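PDB 3FIU: NH(3)-dependent NAD(+) synthetase from Francisella tularensis subsp. holarctica LVS, which is an alpha/beta enzyme of the NAD synthase family, and in this dimeric model holds adenosine monophosphate, pyrophosphate and metal ions. Local coordinates for residues A[12-15]-A[16-20]; A[67-70]-A[71-74]; A[129-132]-A[133-137]; A[232-235]-A[236-240]. All blocks are in the same frame, centred on the assembly; numbering follows the deposited sequence.

The four contacts show how side chains a turn apart, along helices and at their ends, serve different purposes within one alpha/beta fold. Interaction 2, at the start of helix 68-81, lies nearest the ligands: the side chain of Asp-70 is about 7 Å from the bound adenosine monophosphate and about 7 Å from a magnesium ion. Interaction 4 lies on the opposite side of the chain's centre, its centre 30 Å from that of interaction 2, although the side chain of Trp-233 is still about 10 Å from adenosine monophosphate. Interactions 1 and 3 do not touch each other, their nearest atoms being about 10 Å apart, yet both meet the second subunit, through residues 12-20 and 129-137.

Interaction 1 (A[12-15]-A[16-20]); sequences YSQK and LVNWL
The first torsion of Gln-14 (chi1 -170°) swings CG to the far side from its amide nitrogen, beside the carbonyl carbon, and the chain then bends at the next bond, which curls its amide up the helix toward Asn-18; Asn-18, with CG beside its own backbone N and anti to the carbonyl carbon, leans back to meet it. The result is a hydrogen bond from Gln-14 NE2 to Asn-18 OD1 of 2.9 Å. Its two ends differ in quality. OD1 sits close to the plane of the Gln-14 amide, but the N-H points at it with a bend (139°), and NE2 stands above the Asn-18 carbonyl plane, 52° out of it, and not on a lone pair. Beneath this exposed link the same two residues are joined again, Asn-18 N to Gln-14 O at 3.0 Å. Such doubling is a worked case of the i to i+4 spacing of an alpha helix, here helix 9-25, whose regular backbone bonds also join Leu-16 N to Tyr-12 O (2.9 Å) and Trp-19 N to Lys-15 O (2.9 Å).

A different face of the helix is mostly apolar. Leu-16 CD2 comes obliquely against the ring of Tyr-12, reaching CE2 at 3.3 Å; the unusual torsions of this leucine advise caution over so close an approach. Ser-13, Leu-16 and Leu-20 all lean on Leu-48 of helix 40-51, while the Tyr-12 hydroxyl is hydrogen-bonded to the terminal carboxylate (OXT) of Phe-249 of the second subunit, whose ring meets the tyrosine edge-to-face and also packs against Lys-15 and Leu-16.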
loop_
_atom_site.group_PDB
_atom_site.type_symbol
_atom_site.label_atom_id
_atom_site.label_comp_id
_atom_site.label_asym_id
_atom_site.label_seq_id
_atom_site.Cartn_x
_atom_site.Cartn_y
_atom_site.Cartn_z
ATOM N N TYR A 12 10.819 8.520 -26.860
ATOM C CA TYR A 12 10.079 8.257 -25.626
ATOM C C TYR A 12 11.014 7.793 -24.516
ATOM O O TYR A 12 10.930 8.272 -23.395
ATOM C CB TYR A 12 8.954 7.228 -25.836
ATOM C CG TYR A 12 7.891 7.312 -24.761
ATOM C CD1 TYR A 12 6.833 8.220 -24.875
ATOM C CD2 TYR A 12 7.959 6.525 -23.601
ATOM C CE1 TYR A 12 5.857 8.335 -23.871
ATOM C CE2 TYR A 12 6.975 6.634 -22.582
ATOM C CZ TYR A 12 5.936 7.539 -22.727
ATOM O OH TYR A 12 4.968 7.656 -21.753
ATOM N N SER A 13 11.897 6.855 -24.831
ATOM C CA SER A 13 12.896 6.419 -23.893
ATOM C C SER A 13 13.641 7.596 -23.259
ATOM O O SER A 13 13.765 7.666 -22.037
ATOM C CB SER A 13 13.871 5.458 -24.573
ATOM O OG SER A 13 14.709 4.865 -23.617
ATOM N N GLN A 14 14.114 8.539 -24.079
ATOM C CA GLN A 14 14.860 9.675 -23.555
ATOM C C GLN A 14 13.987 10.580 -22.694
ATOM O O GLN A 14 14.454 11.102 -21.678
ATOM C CB GLN A 14 15.526 10.490 -24.673
ATOM C CG GLN A 14 16.508 11.535 -24.150
ATOM C CD GLN A 14 17.573 10.915 -23.247
ATOM O OE1 GLN A 14 18.322 10.033 -23.676
ATOM N NE2 GLN A 14 17.628 11.356 -21.987
ATOM N N LYS A 15 12.728 10.750 -23.091
ATOM C CA LYS A 15 11.794 11.555 -22.296
ATOM C C LYS A 15 11.570 10.940 -20.923
ATOM O O LYS A 15 11.602 11.632 -19.919
ATOM C CB LYS A 15 10.480 11.758 -23.023
ATOM C CG LYS A 15 10.525 12.902 -24.031
ATOM C CD LYS A 15 9.387 12.810 -25.030
ATOM C CE LYS A 15 9.547 13.896 -26.095
ATOM N NZ LYS A 15 9.289 13.427 -27.486
ATOM N N LEU A 16 11.386 9.623 -20.895
ATOM C CA LEU A 16 11.161 8.893 -19.659
ATOM C C LEU A 16 12.374 8.954 -18.735
ATOM O O LEU A 16 12.239 9.180 -17.524
ATOM C CB LEU A 16 10.808 7.456 -20.015
ATOM C CG LEU A 16 9.636 6.801 -19.305
ATOM C CD1 LEU A 16 8.557 7.814 -18.874
ATOM C CD2 LEU A 16 9.086 5.696 -20.193
ATOM N N VAL A 17 13.567 8.786 -19.314
ATOM C CA VAL A 17 14.823 8.869 -18.559
ATOM C C VAL A 17 14.996 10.265 -17.924
ATOM O O VAL A 17 15.369 10.389 -16.747
ATOM C CB VAL A 17 16.065 8.498 -19.450
ATOM C CG1 VAL A 17 17.352 8.766 -18.705
ATOM C CG2 VAL A 17 16.016 7.012 -19.876
ATOM N N ASN A 18 14.722 11.306 -18.706
ATOM C CA ASN A 18 14.807 12.684 -18.209
ATOM C C ASN A 18 13.814 12.906 -17.066
ATOM O O ASN A 18 14.176 13.444 -16.012
ATOM C CB ASN A 18 14.526 13.684 -19.332
ATOM C CG ASN A 18 15.646 13.753 -20.372
ATOM O OD1 ASN A 18 16.803 13.439 -20.087
ATOM N ND2 ASN A 18 15.297 14.179 -21.584
ATOM N N TRP A 19 12.580 12.438 -17.279
ATOM C CA TRP A 19 11.514 12.528 -16.278
ATOM C C TRP A 19 11.845 11.744 -15.001
ATOM O O TRP A 19 11.676 12.254 -13.887
ATOM C CB TRP A 19 10.192 12.088 -16.895
ATOM C CG TRP A 19 9.023 12.081 -15.937
ATOM C CD1 TRP A 19 8.280 13.155 -15.541
ATOM C CD2 TRP A 19 8.476 10.940 -15.260
ATOM N NE1 TRP A 19 7.291 12.755 -14.663
ATOM C CE2 TRP A 19 7.390 11.400 -14.476
ATOM C CE3 TRP A 19 8.787 9.570 -15.259
ATOM C CZ2 TRP A 19 6.628 10.545 -13.683
ATOM C CZ3 TRP A 19 8.031 8.712 -14.468
ATOM C CH2 TRP A 19 6.950 9.204 -13.700
ATOM N N LEU A 20 12.322 10.514 -15.147
ATOM C CA LEU A 20 12.749 9.751 -13.986
ATOM C C LEU A 20 13.828 10.496 -13.210
ATOM O O LEU A 20 13.739 10.624 -11.979
ATOM C CB LEU A 20 13.244 8.355 -14.378
ATOM C CG LEU A 20 12.176 7.315 -14.686
ATOM C CD1 LEU A 20 12.832 6.095 -15.315
ATOM C CD2 LEU A 20 11.324 6.936 -13.451
#

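Interaction 2 (A[67-70]-A[71-74]); sequences QHQD and MQDA
Gln-69 and Asp-73 cross with amide and carboxylate planes 54° apart, one turn from each other at the start of helix 68-81, the helix of a beta-alpha-beta unit running from strand 56-60 to strand 84-87. The bond between them is short, 2.7 Å from Gln-69 NE2 to Asp-73 OD2. OD2 lies in the plane of the glutamine amide, whereas NE2 approaches from above the carboxylate plane, 49° out of it. A bend in the Gln-69 chain at chi2 (52°) turns the amide forward along the helix, toward Asp-73. The other oxygen of Asp-73, OD1, is gripped by Lys-190 in a salt bridge and by Asn-186; Lys-190 also bridges Asp-70 OD1, and its positive charge probably offsets the repulsion between the two carboxylates, Asp-70 OD1 and Asp-73 OD1 standing 4.6 Å apart.

His-68 makes a second group with Met-71 and Gln-72, its ring inclined to the Gln-72 amide. Met-71 CE slants against the ring, 3.4 Å from His-68 CE1, and in one of the two conformers of Gln-72, CG lies over the ring face, a doubtful CH-pi contact. At the N-cap, a water donates to Gln-67 O at 2.9 Å and weakly accepts from Met-71 N at 3.3 Å.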
loop_
_atom_site.group_PDB
_atom_site.type_symbol
_atom_site.label_atom_id
_atom_site.label_comp_id
_atom_site.label_asym_id
_atom_site.label_seq_id
_atom_site.Cartn_x
_atom_site.Cartn_y
_atom_site.Cartn_z
ATOM N N GLN A 67 9.456 -19.620 -11.030
ATOM C CA GLN A 67 10.254 -20.486 -11.877
ATOM C C GLN A 67 11.709 -20.051 -11.845
ATOM O O GLN A 67 12.026 -18.873 -12.007
ATOM C CB GLN A 67 9.740 -20.461 -13.319
ATOM C CG GLN A 67 8.362 -21.064 -13.522
ATOM C CD GLN A 67 8.283 -22.498 -13.041
ATOM O OE1 GLN A 67 8.943 -23.389 -13.585
ATOM N NE2 GLN A 67 7.478 -22.730 -12.007
ATOM N N HIS A 68 12.596 -21.012 -11.679
ATOM C CA HIS A 68 14.010 -20.706 -11.621
ATOM C C HIS A 68 14.511 -19.879 -12.834
ATOM O O HIS A 68 15.409 -19.026 -12.700
ATOM C CB HIS A 68 14.803 -21.993 -11.403
ATOM C CG HIS A 68 16.262 -21.770 -11.190
ATOM N ND1 HIS A 68 16.767 -21.175 -10.051
ATOM C CD2 HIS A 68 17.328 -22.043 -11.978
ATOM C CE1 HIS A 68 18.084 -21.101 -10.140
ATOM N NE2 HIS A 68 18.450 -21.613 -11.303
ATOM N N GLN A 69 13.916 -20.098 -14.007
ATOM C CA GLN A 69 14.346 -19.381 -15.218
ATOM C C GLN A 69 14.112 -17.888 -15.101
ATOM O O GLN A 69 14.848 -17.087 -15.681
ATOM C CB GLN A 69 13.619 -19.904 -16.455
ATOM C CG GLN A 69 14.186 -19.350 -17.764
ATOM C CD GLN A 69 15.676 -19.552 -17.858
ATOM O OE1 GLN A 69 16.174 -20.664 -17.659
ATOM N NE2 GLN A 69 16.406 -18.479 -18.146
ATOM N N ASP A 70 13.079 -17.516 -14.355
ATOM C CA ASP A 70 12.717 -16.116 -14.230
ATOM C C ASP A 70 13.720 -15.375 -13.336
ATOM O O ASP A 70 14.058 -14.236 -13.618
ATOM C CB ASP A 70 11.277 -15.979 -13.736
ATOM C CG ASP A 70 10.258 -16.441 -14.788
ATOM O OD1 ASP A 70 10.560 -16.443 -16.021
ATOM O OD2 ASP A 70 9.155 -16.801 -14.383
ATOM N N MET A 71 14.185 -16.039 -12.268
ATOM C CA MET A 71 15.275 -15.509 -11.472
ATOM C C MET A 71 16.536 -15.389 -12.324
ATOM O O MET A 71 17.238 -14.382 -12.239
ATOM C CB MET A 71 15.567 -16.380 -10.255
ATOM C CG MET A 71 16.643 -15.804 -9.334
ATOM S SD MET A 71 17.207 -17.020 -8.123
ATOM C CE MET A 71 18.333 -17.894 -9.171
ATOM N N GLN A 72 16.822 -16.424 -13.130
ATOM C CA GLN A 72 18.044 -16.417 -13.969
ATOM C C GLN A 72 18.046 -15.295 -15.002
ATOM O O GLN A 72 19.071 -14.646 -15.221
ATOM C CB GLN A 72 18.304 -17.801 -14.618
ATOM C CG GLN A 72 18.455 -18.902 -13.568
ATOM C CD GLN A 72 18.677 -20.290 -14.134
ATOM O OE1 GLN A 72 19.622 -20.969 -13.735
ATOM N NE2 GLN A 72 17.786 -20.742 -15.024
ATOM N N ASP A 73 16.884 -15.058 -15.614
ATOM C CA ASP A 73 16.752 -13.968 -16.593
ATOM C C ASP A 73 16.924 -12.598 -15.945
ATOM O O ASP A 73 17.549 -11.704 -16.514
ATOM C CB ASP A 73 15.393 -14.040 -17.286
ATOM C CG ASP A 73 15.294 -15.180 -18.299
ATOM O OD1 ASP A 73 14.140 -15.474 -18.739
ATOM O OD2 ASP A 73 16.332 -15.794 -18.628
ATOM N N ALA A 74 16.341 -12.428 -14.757
ATOM C CA ALA A 74 16.534 -11.170 -14.005
ATOM C C ALA A 74 18.030 -10.950 -13.692
ATOM O O ALA A 74 18.554 -9.845 -13.813
ATOM C CB ALA A 74 15.717 -11.203 -12.717
HETATM O O HOH W 1 12.700 -17.360 -9.583
#

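Interaction 3 (A[129-132]-A[133-137]); sequences YAYA and QQYNR
Arg-137 N donates to Ala-132 O at 2.9 Å, nearly straight (162°), in the carbonyl plane and on a lone pair. The carbonyl one residue earlier, Tyr-131 O, accepts Tyr-135 N at 3.0 Å. Gln-133 OE1, also hydrogen-bonded to Asn-118 ND2 of the second subunit, and Tyr-129 O are bridged by a water that donates to both, 2.6 Å from Gln-133 OE1. Asn-136 carries positive phi, and the bond from Arg-137 is a six-to-one bond of the kind found in Schellman motifs, although the companion five-to-two bond is not formed. It turns the chain out of helix 113-135 into strand 137-139, an outermost strand, within this chain, of the parallel sheet of this HUP-clan fold.

The turn brings Arg-137 obliquely across Tyr-131. Their guanidinium and ring planes stand 80° apart, and Tyr-131 CE2 lies over a guanidinium face, 3.9 Å from Arg-137 NH1. Thr-57 OG1 is hydrogen-bonded to both Tyr-131 OH and Arg-137 NH1, the latter also held by Phe-32 O. Tyr-135 covers one face of Tyr-131 in an offset stack, centroids 4.5 Å apart and planes at 19°. Phe-104 of the second subunit meets Tyr-131 edge-to-face and offers its carbonyl to Tyr-135 OH.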
loop_
_atom_site.group_PDB
_atom_site.type_symbol
_atom_site.label_atom_id
_atom_site.label_comp_id
_atom_site.label_asym_id
_atom_site.label_seq_id
_atom_site.Cartn_x
_atom_site.Cartn_y
_atom_site.Cartn_z
ATOM N N TYR A 129 10.438 -1.101 -0.086
ATOM C CA TYR A 129 10.372 0.041 0.830
ATOM C C TYR A 129 11.381 -0.023 1.988
ATOM O O TYR A 129 11.852 1.000 2.414
ATOM C CB TYR A 129 8.914 0.252 1.327
ATOM C CG TYR A 129 8.162 1.049 0.274
ATOM C CD1 TYR A 129 7.424 0.400 -0.734
ATOM C CD2 TYR A 129 8.328 2.444 0.195
ATOM C CE1 TYR A 129 6.809 1.139 -1.761
ATOM C CE2 TYR A 129 7.720 3.177 -0.791
ATOM C CZ TYR A 129 6.963 2.531 -1.777
ATOM O OH TYR A 129 6.370 3.289 -2.784
ATOM N N ALA A 130 11.678 -1.213 2.509
ATOM C CA ALA A 130 12.759 -1.355 3.501
ATOM C C ALA A 130 14.092 -0.911 2.897
ATOM O O ALA A 130 14.876 -0.183 3.546
ATOM C CB ALA A 130 12.872 -2.811 4.003
ATOM N N TYR A 131 14.375 -1.368 1.673
ATOM C CA TYR A 131 15.610 -0.939 0.989
ATOM C C TYR A 131 15.606 0.569 0.727
ATOM O O TYR A 131 16.563 1.279 1.050
ATOM C CB TYR A 131 15.804 -1.683 -0.348
ATOM C CG TYR A 131 17.147 -1.350 -0.974
ATOM C CD1 TYR A 131 18.275 -2.109 -0.685
ATOM C CD2 TYR A 131 17.291 -0.240 -1.811
ATOM C CE1 TYR A 131 19.521 -1.786 -1.234
ATOM C CE2 TYR A 131 18.531 0.094 -2.362
ATOM C CZ TYR A 131 19.648 -0.682 -2.051
ATOM O OH TYR A 131 20.886 -0.367 -2.598
ATOM N N ALA A 132 14.522 1.054 0.136
ATOM C CA ALA A 132 14.400 2.446 -0.266
ATOM C C ALA A 132 14.635 3.391 0.926
ATOM O O ALA A 132 15.351 4.418 0.809
ATOM C CB ALA A 132 13.004 2.687 -0.858
ATOM N N GLN A 133 14.036 3.060 2.064
ATOM C CA GLN A 133 14.162 3.944 3.223
ATOM C C GLN A 133 15.566 3.889 3.786
ATOM O O GLN A 133 16.088 4.919 4.233
ATOM C CB GLN A 133 13.111 3.648 4.299
ATOM C CG GLN A 133 13.115 4.722 5.417
ATOM C CD GLN A 133 11.984 4.574 6.415
ATOM O OE1 GLN A 133 11.221 3.583 6.408
ATOM N NE2 GLN A 133 11.859 5.574 7.288
ATOM N N GLN A 134 16.188 2.707 3.754
ATOM C CA GLN A 134 17.562 2.579 4.239
ATOM C C GLN A 134 18.582 3.330 3.360
ATOM O O GLN A 134 19.573 3.832 3.880
ATOM C CB GLN A 134 17.965 1.113 4.391
ATOM C CG GLN A 134 19.368 0.951 4.946
ATOM C CD GLN A 134 19.641 -0.424 5.516
ATOM O OE1 GLN A 134 18.716 -1.201 5.774
ATOM N NE2 GLN A 134 20.931 -0.733 5.724
ATOM N N TYR A 135 18.335 3.417 2.052
ATOM C CA TYR A 135 19.318 3.981 1.100
ATOM C C TYR A 135 18.844 5.234 0.378
ATOM O O TYR A 135 19.431 5.612 -0.642
ATOM C CB TYR A 135 19.781 2.922 0.078
ATOM C CG TYR A 135 20.589 1.817 0.716
ATOM C CD1 TYR A 135 21.978 1.920 0.829
ATOM C CD2 TYR A 135 19.964 0.682 1.230
ATOM C CE1 TYR A 135 22.725 0.911 1.429
ATOM C CE2 TYR A 135 20.698 -0.338 1.838
ATOM C CZ TYR A 135 22.083 -0.211 1.929
ATOM O OH TYR A 135 22.816 -1.196 2.535
ATOM N N ASN A 136 17.797 5.870 0.908
ATOM C CA ASN A 136 17.166 7.069 0.291
ATOM C C ASN A 136 16.866 6.911 -1.205
ATOM O O ASN A 136 17.293 7.723 -2.027
ATOM C CB ASN A 136 17.987 8.360 0.542
ATOM C CG ASN A 136 17.226 9.641 0.161
ATOM O OD1 ASN A 136 17.824 10.600 -0.339
ATOM N ND2 ASN A 136 15.916 9.655 0.387
ATOM N N ARG A 137 16.145 5.851 -1.556
ATOM C CA ARG A 137 15.741 5.628 -2.942
ATOM C C ARG A 137 14.257 5.824 -3.097
ATOM O O ARG A 137 13.532 5.808 -2.107
ATOM C CB ARG A 137 16.061 4.184 -3.382
ATOM C CG ARG A 137 17.544 3.777 -3.207
ATOM C CD ARG A 137 18.513 4.587 -4.087
ATOM N NE ARG A 137 19.895 4.164 -3.833
ATOM C CZ ARG A 137 20.477 3.108 -4.400
ATOM N NH1 ARG A 137 19.817 2.376 -5.311
ATOM N NH2 ARG A 137 21.733 2.791 -4.082
HETATM O O HOH W 2 10.625 1.353 5.108
#

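Interaction 4 (A[232-235]-A[236-240]); sequences FWHN and RSHHK
Arg-236 and Trp-233 form a cation-pi pair. The guanidinium carbon CZ of Arg-236 lies 4.4 Å from the centroid of the six-membered ring of Trp-233 and 15° off its normal. The planes are inclined at 71°, so that the arginine does not lie flat on the indole but dips NH2 onto its face, 3.2 Å from Trp-233 CE2. With CG wedged between the backbone N and the carbonyl carbon (chi1 68°) and the chain extended as far as NE, Arg-236 runs back alongside Trp-233. Phe-232 CE1 lies over one face of the same guanidinium, 3.6 Å from Arg-236 CZ.

Hydrogen bonds mark how helix 224-235 gives way to the turn before the short helix 238-241. Arg-236 N still reaches Phe-232 O, though at a stretched 3.3 Å, and Ser-237 N bonds His-234 O weakly. Ser-237 OG stands between two carbonyls, 2.9 Å from Trp-233 O and 3.2 Å from His-234 O, and which takes its proton is unsettled. Arg-241 closes this cluster, bonding Ser-237 OG through NH1 and His-234 O through NH2. A water continues the line, donating to Asn-235 O at 2.8 Å and accepting from His-238 N.

In an offset edge-to-face pair, His-238 turns an edge toward the face of His-234, with centroids 5.6 Å apart; His-234 itself stacks on Tyr-149, and its ND1 is hydrogen-bonded to Tyr-149 O.

Serine, water and Arg-241 thus appear to take over carbonyls for which the regular helical pattern is lapsing, while the indole of Trp-233 probably stabilises the positive charge of a solvent-exposed arginine, with Phe-232 packed against the same group.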
loop_
_atom_site.group_PDB
_atom_site.type_symbol
_atom_site.label_atom_id
_atom_site.label_comp_id
_atom_site.label_asym_id
_atom_site.label_seq_id
_atom_site.Cartn_x
_atom_site.Cartn_y
_atom_site.Cartn_z
ATOM N N PHE A 232 -15.123 -6.768 -17.694
ATOM C CA PHE A 232 -15.254 -7.534 -16.445
ATOM C C PHE A 232 -14.123 -7.193 -15.440
ATOM O O PHE A 232 -14.389 -6.847 -14.281
ATOM C CB PHE A 232 -15.300 -9.050 -16.693
ATOM C CG PHE A 232 -15.167 -9.864 -15.431
ATOM C CD1 PHE A 232 -13.971 -10.509 -15.125
ATOM C CD2 PHE A 232 -16.215 -9.937 -14.517
ATOM C CE1 PHE A 232 -13.829 -11.248 -13.942
ATOM C CE2 PHE A 232 -16.081 -10.676 -13.326
ATOM C CZ PHE A 232 -14.883 -11.331 -13.046
ATOM N N TRP A 233 -12.878 -7.294 -15.903
ATOM C CA TRP A 233 -11.695 -6.911 -15.121
ATOM C C TRP A 233 -11.682 -5.428 -14.705
ATOM O O TRP A 233 -11.436 -5.093 -13.537
ATOM C CB TRP A 233 -10.416 -7.267 -15.906
ATOM C CG TRP A 233 -10.098 -8.735 -15.854
ATOM C CD1 TRP A 233 -10.808 -9.754 -16.431
ATOM C CD2 TRP A 233 -8.986 -9.351 -15.187
ATOM N NE1 TRP A 233 -10.221 -10.968 -16.150
ATOM C CE2 TRP A 233 -9.094 -10.751 -15.396
ATOM C CE3 TRP A 233 -7.893 -8.859 -14.454
ATOM C CZ2 TRP A 233 -8.148 -11.666 -14.886
ATOM C CZ3 TRP A 233 -6.961 -9.769 -13.947
ATOM C CH2 TRP A 233 -7.093 -11.155 -14.168
ATOM N N HIS A 234 -11.929 -4.534 -15.651
ATOM C CA HIS A 234 -11.884 -3.104 -15.370
ATOM C C HIS A 234 -12.937 -2.759 -14.332
ATOM O O HIS A 234 -12.684 -1.951 -13.431
ATOM C CB HIS A 234 -12.141 -2.287 -16.629
ATOM C CG HIS A 234 -12.068 -0.806 -16.425
ATOM N ND1 HIS A 234 -10.885 -0.139 -16.213
ATOM C CD2 HIS A 234 -13.037 0.139 -16.408
ATOM C CE1 HIS A 234 -11.123 1.155 -16.076
ATOM N NE2 HIS A 234 -12.425 1.350 -16.195
ATOM N N ASN A 235 -14.115 -3.376 -14.470
ATOM C CA ASN A 235 -15.247 -3.044 -13.604
ATOM C C ASN A 235 -15.070 -3.436 -12.148
ATOM O O ASN A 235 -15.518 -2.721 -11.256
ATOM C CB ASN A 235 -16.549 -3.652 -14.136
ATOM C CG ASN A 235 -17.125 -2.866 -15.308
ATOM O OD1 ASN A 235 -16.771 -1.686 -15.544
ATOM N ND2 ASN A 235 -18.032 -3.514 -16.054
ATOM N N ARG A 236 -14.450 -4.586 -11.911
ATOM C CA ARG A 236 -14.293 -5.079 -10.556
ATOM C C ARG A 236 -13.114 -4.415 -9.821
ATOM O O ARG A 236 -12.898 -4.686 -8.638
ATOM C CB ARG A 236 -14.168 -6.605 -10.555
ATOM C CG ARG A 236 -12.898 -7.103 -11.179
ATOM C CD ARG A 236 -12.708 -8.573 -10.884
ATOM N NE ARG A 236 -11.571 -9.083 -11.636
ATOM C CZ ARG A 236 -11.200 -10.357 -11.662
ATOM N NH1 ARG A 236 -11.884 -11.262 -10.969
ATOM N NH2 ARG A 236 -10.145 -10.720 -12.387
ATOM N N SER A 237 -12.406 -3.512 -10.507
ATOM C CA SER A 237 -11.206 -2.864 -9.958
ATOM C C SER A 237 -11.230 -1.335 -9.897
ATOM O O SER A 237 -10.164 -0.689 -9.851
ATOM C CB SER A 237 -9.954 -3.355 -10.708
ATOM O OG SER A 237 -9.987 -3.016 -12.076
ATOM N N HIS A 238 -12.420 -0.731 -9.889
ATOM C CA HIS A 238 -12.483 0.749 -9.830
ATOM C C HIS A 238 -11.676 1.325 -8.682
ATOM O O HIS A 238 -10.959 2.323 -8.853
ATOM C CB HIS A 238 -13.929 1.290 -9.723
ATOM C CG HIS A 238 -14.772 0.996 -10.925
ATOM N ND1 HIS A 238 -14.515 1.543 -12.165
ATOM C CD2 HIS A 238 -15.859 0.200 -11.079
ATOM C CE1 HIS A 238 -15.411 1.099 -13.029
ATOM N NE2 HIS A 238 -16.238 0.282 -12.400
ATOM N N HIS A 239 -11.805 0.697 -7.506
ATOM C CA HIS A 239 -11.205 1.260 -6.283
ATOM C C HIS A 239 -9.699 1.013 -6.170
ATOM O O HIS A 239 -9.000 1.748 -5.470
ATOM C CB HIS A 239 -11.956 0.783 -5.044
ATOM C CG HIS A 239 -13.392 1.212 -5.026
ATOM N ND1 HIS A 239 -14.436 0.338 -5.242
ATOM C CD2 HIS A 239 -13.952 2.437 -4.871
ATOM C CE1 HIS A 239 -15.580 1.000 -5.190
ATOM N NE2 HIS A 239 -15.314 2.276 -4.975
ATOM N N LYS A 240 -9.195 0.019 -6.903
ATOM C CA LYS A 240 -7.744 -0.268 -6.951
ATOM C C LYS A 240 -6.923 0.867 -7.520
ATOM O O LYS A 240 -5.734 0.968 -7.243
ATOM C CB LYS A 240 -7.451 -1.524 -7.771
ATOM C CG LYS A 240 -7.805 -2.787 -7.060
ATOM C CD LYS A 240 -7.801 -3.991 -7.982
ATOM C CE LYS A 240 -6.542 -4.769 -7.841
ATOM N NZ LYS A 240 -6.702 -6.123 -8.353
HETATM O O HOH W 3 -15.005 -1.576 -8.734
#